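Acetylornithine aminotransferase (Aquifex aeolicus, PDB 2EH6) catalyses the pyridoxal-phosphate-dependent transfer of an amino group from N(2)-acetyl-L-ornithine to 2-oxoglutarate, a step of arginine biosynthesis, and works as a homodimer. Local coordinates at residues A[160-165]-A[195-200]; A[101-106]-A[118-123]. All blocks are in the same frame, centred on the assembly; numbering follows the deposited sequence. Where two conformers were deposited one is given.

Interaction 1 (A[160-165]-A[195-200]); sequences NDIDSV and LSKLQE
On one face of the mixed seven-stranded sheet, two helices of beta-alpha-beta crossovers lie against each other: Ile162 and Val165 of the short helix 162-166 meet Lys197 and Leu198 of helix 192-205. The contact is apolar and modest, with 174 Å² buried. Its centre is the tip of Ile162. With CG1 anti to the backbone N (chi1 -155°), the chain runs out toward helix 192-205, where CD1 lies 3.8 Å from Lys197 CB. The same methyl reaches the backbone at Leu198 N, 3.9 Å away, and comes within 4.4 Å of Leu198 CD1. Lys197 thus contributes the hydrocarbon base of its side chain; beyond CG it is extended, and NZ ends in a long, weak ion pair with Asp193. One turn deeper, Val165 CG1 touches Leu198 CD1 at 4.2 Å, the two side chains crossing at about a right angle. Phe194 and Ile201, a turn to each side on helix 192-205, also pack against Ile162, while Val165 and Leu198 both rest on Ile176 of strand 173-178.

The start of helix 162-166 is capped by Asp161. Its OD1 accepts from Ser164 N at 3.2 Å, a moderately bent bond (147° at the hydrogen) that arrives from above the carboxylate plane. Ser164 OG adds a short bond of 2.6 Å to Asp161 O, in the carbonyl plane, and is also bonded to Lys158 N, so this hydroxyl ties the first turn to the residues leading into it. Ile162 and Val165 follow this capped start and point toward helix 192-205. Adjacent helices stacked on the same side of a largely parallel sheet in this way are characteristic of the large domain of fold type I pyridoxal-phosphate enzymes.

Interaction 2 (A[101-106]-A[118-123]); sequences AAIKLA and WKFISF
Phe120 of strand 119-123 reaches out to helix 95-112 and lodges its ring tip against Ile103 and Ala106, which lie one turn apart. Its CB points toward the helix, and a chi1 of -67°, with CG anti to the carbonyl carbon, carries the ring on in that direction. The far half of the ring does the touching. On one side CE2 meets the branch methyl of Ile103, CG2, at 3.7 Å, the two side chains crossing at a slant. On the other, CE1 lies 3.7 Å from Ala106 CB, which sits at the ring edge, in its plane. Between them the outermost atom, CZ, is 3.6 Å from Ile103 O, approached obliquely, and 3.8 Å from Ala106 CB. The small alanine lets the ring come close to the helix backbone. Were Phe120 replaced by an alanine, a gap would probably open between strand and helix, and Ile103 CG2 and Ala106 CB would lose their aromatic partner.

The ring of Phe154 meets that of Phe120 with planes about 20° apart, and Ala174 and Ile177 of strand 173-178 pack on it as well. Strand 119-123 lies between strands 154-157 and 173-178, while helix 95-112 covers this face of the sheet and, through Ile103, packs on Tyr132 of the second subunit.

From the N terminus, helix 95-112 comes first and leads through a short connection into strand 119-123, where interaction 2 closes the smaller loop. The chain then passes through strand 154-157 to helix 162-166, crosses to strand 173-178 and returns in helix 192-205, where interaction 1 closes a second, longer loop. The two loops follow in series, neither enclosing nor crossing the other. They lie on opposite faces of the same sheet: Phe120 projects to one face, Ile121 and Phe123 to the other. There Val165 CG2 packs on Phe123 CE1 at 3.9 Å, and Leu198 also touches this ring, linking both contacts through strand 119-123 into the three-layer alpha-beta-alpha sandwich of the large domain.

Interaction 1 (A[160-165]-A[195-200])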
loop_
_atom_site.group_PDB
_atom_site.type_symbol
_atom_site.label_atom_id
_atom_site.label_comp_id
_atom_site.label_asym_id
_atom_site.label_seq_id
_atom_site.Cartn_x
_atom_site.Cartn_y
_atom_site.Cartn_z
ATOM N N ASN A 160 4.777 -24.068 -16.950
ATOM C CA ASN A 160 5.258 -24.858 -18.080
ATOM C C ASN A 160 4.552 -26.203 -18.210
ATOM O O ASN A 160 5.070 -27.128 -18.835
ATOM C CB ASN A 160 6.769 -25.071 -17.985
ATOM C CG ASN A 160 7.535 -23.767 -18.018
ATOM O OD1 ASN A 160 7.182 -22.848 -18.758
ATOM N ND2 ASN A 160 8.595 -23.681 -17.226
ATOM N N ASP A 161 3.370 -26.300 -17.611
ATOM C CA ASP A 161 2.556 -27.509 -17.659
ATOM C C ASP A 161 1.180 -27.037 -18.107
ATOM O O ASP A 161 0.308 -26.760 -17.284
ATOM C CB ASP A 161 2.465 -28.144 -16.268
ATOM C CG ASP A 161 1.706 -29.456 -16.273
ATOM O OD1 ASP A 161 0.984 -29.722 -17.257
ATOM O OD2 ASP A 161 1.823 -30.217 -15.286
ATOM N N ILE A 162 0.994 -26.941 -19.419
ATOM C CA ILE A 162 -0.258 -26.457 -19.978
ATOM C C ILE A 162 -1.464 -27.331 -19.644
ATOM O O ILE A 162 -2.589 -26.840 -19.570
ATOM C CB ILE A 162 -0.143 -26.294 -21.514
ATOM C CG1 ILE A 162 -1.158 -25.261 -22.004
ATOM C CG2 ILE A 162 -0.371 -27.630 -22.205
ATOM C CD1 ILE A 162 -0.920 -23.869 -21.451
ATOM N N ASP A 163 -1.230 -28.623 -19.434
ATOM C CA ASP A 163 -2.318 -29.533 -19.108
ATOM C C ASP A 163 -2.880 -29.245 -17.720
ATOM O O ASP A 163 -4.080 -29.392 -17.494
ATOM C CB ASP A 163 -1.853 -30.993 -19.199
ATOM C CG ASP A 163 -1.593 -31.437 -20.635
ATOM O OD1 ASP A 163 -2.464 -31.197 -21.498
ATOM O OD2 ASP A 163 -0.526 -32.029 -20.901
ATOM N N SER A 164 -2.017 -28.826 -16.796
ATOM C CA SER A 164 -2.465 -28.516 -15.439
ATOM C C SER A 164 -3.407 -27.319 -15.480
ATOM O O SER A 164 -4.251 -27.154 -14.599
ATOM C CB SER A 164 -1.271 -28.207 -14.521
ATOM O OG SER A 164 -0.629 -27.001 -14.890
ATOM N N VAL A 165 -3.259 -26.487 -16.506
ATOM C CA VAL A 165 -4.114 -25.319 -16.664
ATOM C C VAL A 165 -5.502 -25.762 -17.141
ATOM O O VAL A 165 -6.519 -25.311 -16.618
ATOM C CB VAL A 165 -3.521 -24.316 -17.684
ATOM C CG1 VAL A 165 -4.430 -23.106 -17.817
ATOM C CG2 VAL A 165 -2.130 -23.883 -17.239
ATOM N N LEU A 195 4.053 -19.989 -22.631
ATOM C CA LEU A 195 3.395 -18.687 -22.679
ATOM C C LEU A 195 2.567 -18.526 -23.949
ATOM O O LEU A 195 1.519 -17.876 -23.941
ATOM C CB LEU A 195 4.429 -17.560 -22.582
ATOM C CG LEU A 195 5.182 -17.480 -21.249
ATOM C CD1 LEU A 195 6.180 -16.340 -21.295
ATOM C CD2 LEU A 195 4.194 -17.279 -20.104
ATOM N N SER A 196 3.047 -19.118 -25.039
ATOM C CA SER A 196 2.344 -19.060 -26.315
ATOM C C SER A 196 0.999 -19.764 -26.180
ATOM O O SER A 196 -0.045 -19.206 -26.514
ATOM C CB SER A 196 3.171 -19.744 -27.403
ATOM O OG SER A 196 2.416 -19.889 -28.594
ATOM N N LYS A 197 1.035 -20.993 -25.679
ATOM C CA LYS A 197 -0.176 -21.777 -25.498
ATOM C C LYS A 197 -1.111 -21.123 -24.494
ATOM O O LYS A 197 -2.329 -21.132 -24.678
ATOM C CB LYS A 197 0.172 -23.190 -25.032
ATOM C CG LYS A 197 0.931 -24.014 -26.059
ATOM C CD LYS A 197 1.274 -25.387 -25.500
ATOM C CE LYS A 197 2.070 -26.219 -26.497
ATOM N NZ LYS A 197 2.479 -27.521 -25.899
ATOM N N LEU A 198 -0.543 -20.560 -23.430
ATOM C CA LEU A 198 -1.348 -19.904 -22.406
ATOM C C LEU A 198 -2.078 -18.725 -23.033
ATOM O O LEU A 198 -3.251 -18.486 -22.752
ATOM C CB LEU A 198 -0.462 -19.426 -21.248
ATOM C CG LEU A 198 -1.177 -18.978 -19.967
ATOM C CD1 LEU A 198 -1.994 -20.132 -19.408
ATOM C CD2 LEU A 198 -0.151 -18.517 -18.932
ATOM N N GLN A 199 -1.381 -17.989 -23.891
ATOM C CA GLN A 199 -1.986 -16.848 -24.564
ATOM C C GLN A 199 -3.130 -17.373 -25.432
ATOM O O GLN A 199 -4.208 -16.778 -25.489
ATOM C CB GLN A 199 -0.948 -16.137 -25.437
ATOM C CG GLN A 199 -1.494 -14.952 -26.220
ATOM C CD GLN A 199 -1.874 -13.785 -25.330
ATOM O OE1 GLN A 199 -1.009 -13.065 -24.827
ATOM N NE2 GLN A 199 -3.172 -13.597 -25.122
ATOM N N GLU A 200 -2.876 -18.499 -26.096
ATOM C CA GLU A 200 -3.857 -19.143 -26.971
ATOM C C GLU A 200 -5.108 -19.519 -26.191
ATOM O O GLU A 200 -6.227 -19.218 -26.604
ATOM C CB GLU A 200 -3.253 -20.405 -27.592
ATOM C CG GLU A 200 -4.219 -21.207 -28.447
ATOM C CD GLU A 200 -3.683 -22.584 -28.795
ATOM O OE1 GLU A 200 -3.473 -23.392 -27.863
ATOM O OE2 GLU A 200 -3.470 -22.855 -29.997
#

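Interaction 2 (A[101-106]-A[118-123])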
loop_
_atom_site.group_PDB
_atom_site.type_symbol
_atom_site.label_atom_id
_atom_site.label_comp_id
_atom_site.label_asym_id
_atom_site.label_seq_id
_atom_site.Cartn_x
_atom_site.Cartn_y
_atom_site.Cartn_z
ATOM N N ALA A 101 -6.043 -4.813 -7.151
ATOM C CA ALA A 101 -6.819 -4.003 -8.094
ATOM C C ALA A 101 -7.104 -4.795 -9.368
ATOM O O ALA A 101 -8.183 -4.676 -9.946
ATOM C CB ALA A 101 -6.067 -2.717 -8.439
ATOM N N ALA A 102 -6.132 -5.595 -9.800
ATOM C CA ALA A 102 -6.286 -6.403 -11.007
ATOM C C ALA A 102 -7.367 -7.469 -10.834
ATOM O O ALA A 102 -8.203 -7.659 -11.720
ATOM C CB ALA A 102 -4.962 -7.066 -11.374
ATOM N N ILE A 103 -7.336 -8.164 -9.699
ATOM C CA ILE A 103 -8.314 -9.206 -9.390
ATOM C C ILE A 103 -9.716 -8.614 -9.352
ATOM O O ILE A 103 -10.669 -9.196 -9.878
ATOM C CB ILE A 103 -8.006 -9.863 -8.025
ATOM C CG1 ILE A 103 -6.704 -10.663 -8.126
ATOM C CG2 ILE A 103 -9.171 -10.755 -7.581
ATOM C CD1 ILE A 103 -6.197 -11.172 -6.794
ATOM N N LYS A 104 -9.843 -7.448 -8.732
ATOM C CA LYS A 104 -11.132 -6.779 -8.640
ATOM C C LYS A 104 -11.635 -6.356 -10.016
ATOM O O LYS A 104 -12.804 -6.577 -10.353
ATOM C CB LYS A 104 -11.036 -5.555 -7.724
ATOM C CG LYS A 104 -10.737 -5.906 -6.277
ATOM C CD LYS A 104 -10.739 -4.679 -5.369
ATOM C CE LYS A 104 -12.121 -4.060 -5.250
ATOM N NZ LYS A 104 -12.130 -2.870 -4.348
ATOM N N LEU A 105 -10.753 -5.761 -10.814
ATOM C CA LEU A 105 -11.121 -5.304 -12.157
ATOM C C LEU A 105 -11.581 -6.461 -13.044
ATOM O O LEU A 105 -12.546 -6.330 -13.798
ATOM C CB LEU A 105 -9.936 -4.593 -12.826
ATOM C CG LEU A 105 -10.154 -4.092 -14.261
ATOM C CD1 LEU A 105 -11.233 -3.026 -14.295
ATOM C CD2 LEU A 105 -8.851 -3.524 -14.799
ATOM N N ALA A 106 -10.883 -7.588 -12.951
ATOM C CA ALA A 106 -11.210 -8.763 -13.745
ATOM C C ALA A 106 -12.588 -9.313 -13.386
ATOM O O ALA A 106 -13.364 -9.675 -14.271
ATOM C CB ALA A 106 -10.155 -9.832 -13.544
ATOM N N TRP A 118 -15.723 -15.748 -11.990
ATOM C CA TRP A 118 -15.120 -15.148 -10.813
ATOM C C TRP A 118 -13.920 -15.912 -10.268
ATOM O O TRP A 118 -13.313 -15.493 -9.281
ATOM C CB TRP A 118 -16.168 -14.988 -9.703
ATOM C CG TRP A 118 -16.844 -16.296 -9.412
ATOM C CD1 TRP A 118 -17.885 -16.852 -10.101
ATOM C CD2 TRP A 118 -16.461 -17.260 -8.423
ATOM N NE1 TRP A 118 -18.170 -18.102 -9.607
ATOM C CE2 TRP A 118 -17.311 -18.378 -8.576
ATOM C CE3 TRP A 118 -15.478 -17.290 -7.425
ATOM C CZ2 TRP A 118 -17.208 -19.515 -7.766
ATOM C CZ3 TRP A 118 -15.377 -18.422 -6.619
ATOM C CH2 TRP A 118 -16.239 -19.518 -6.797
ATOM N N LYS A 119 -13.577 -17.026 -10.910
ATOM C CA LYS A 119 -12.446 -17.835 -10.473
ATOM C C LYS A 119 -11.154 -17.417 -11.162
ATOM O O LYS A 119 -11.165 -16.802 -12.226
ATOM C CB LYS A 119 -12.698 -19.317 -10.760
ATOM C CG LYS A 119 -13.932 -19.895 -10.089
ATOM C CD LYS A 119 -14.048 -21.391 -10.372
ATOM C CE LYS A 119 -15.313 -21.968 -9.758
ATOM N NZ LYS A 119 -15.413 -23.432 -10.008
ATOM N N PHE A 120 -10.037 -17.767 -10.546
ATOM C CA PHE A 120 -8.737 -17.436 -11.102
ATOM C C PHE A 120 -7.818 -18.626 -10.988
ATOM O O PHE A 120 -7.892 -19.400 -10.031
ATOM C CB PHE A 120 -8.110 -16.259 -10.348
ATOM C CG PHE A 120 -8.829 -14.965 -10.538
ATOM C CD1 PHE A 120 -8.554 -14.156 -11.633
ATOM C CD2 PHE A 120 -9.799 -14.561 -9.631
ATOM C CE1 PHE A 120 -9.238 -12.957 -11.822
ATOM C CE2 PHE A 120 -10.487 -13.371 -9.811
ATOM C CZ PHE A 120 -10.206 -12.566 -10.908
ATOM N N ILE A 121 -6.963 -18.771 -11.985
ATOM C CA ILE A 121 -5.978 -19.830 -11.997
ATOM C C ILE A 121 -4.631 -19.132 -11.894
ATOM O O ILE A 121 -4.310 -18.284 -12.722
ATOM C CB ILE A 121 -6.004 -20.627 -13.317
ATOM C CG1 ILE A 121 -7.329 -21.389 -13.442
ATOM C CG2 ILE A 121 -4.809 -21.585 -13.368
ATOM C CD1 ILE A 121 -7.474 -22.158 -14.747
ATOM N N SER A 122 -3.864 -19.457 -10.863
ATOM C CA SER A 122 -2.536 -18.878 -10.713
ATOM C C SER A 122 -1.593 -20.073 -10.702
ATOM O O SER A 122 -2.021 -21.195 -10.973
ATOM C CB SER A 122 -2.421 -18.058 -9.422
ATOM O OG SER A 122 -2.663 -18.849 -8.277
ATOM N N PHE A 123 -0.324 -19.856 -10.381
ATOM C CA PHE A 123 0.627 -20.957 -10.407
ATOM C C PHE A 123 1.373 -21.256 -9.118
ATOM O O PHE A 123 1.538 -20.390 -8.256
ATOM C CB PHE A 123 1.629 -20.709 -11.533
ATOM C CG PHE A 123 1.013 -20.742 -12.898
ATOM C CD1 PHE A 123 0.871 -21.947 -13.582
ATOM C CD2 PHE A 123 0.538 -19.579 -13.488
ATOM C CE1 PHE A 123 0.262 -21.992 -14.836
ATOM C CE2 PHE A 123 -0.073 -19.614 -14.740
ATOM C CZ PHE A 123 -0.210 -20.825 -15.414
#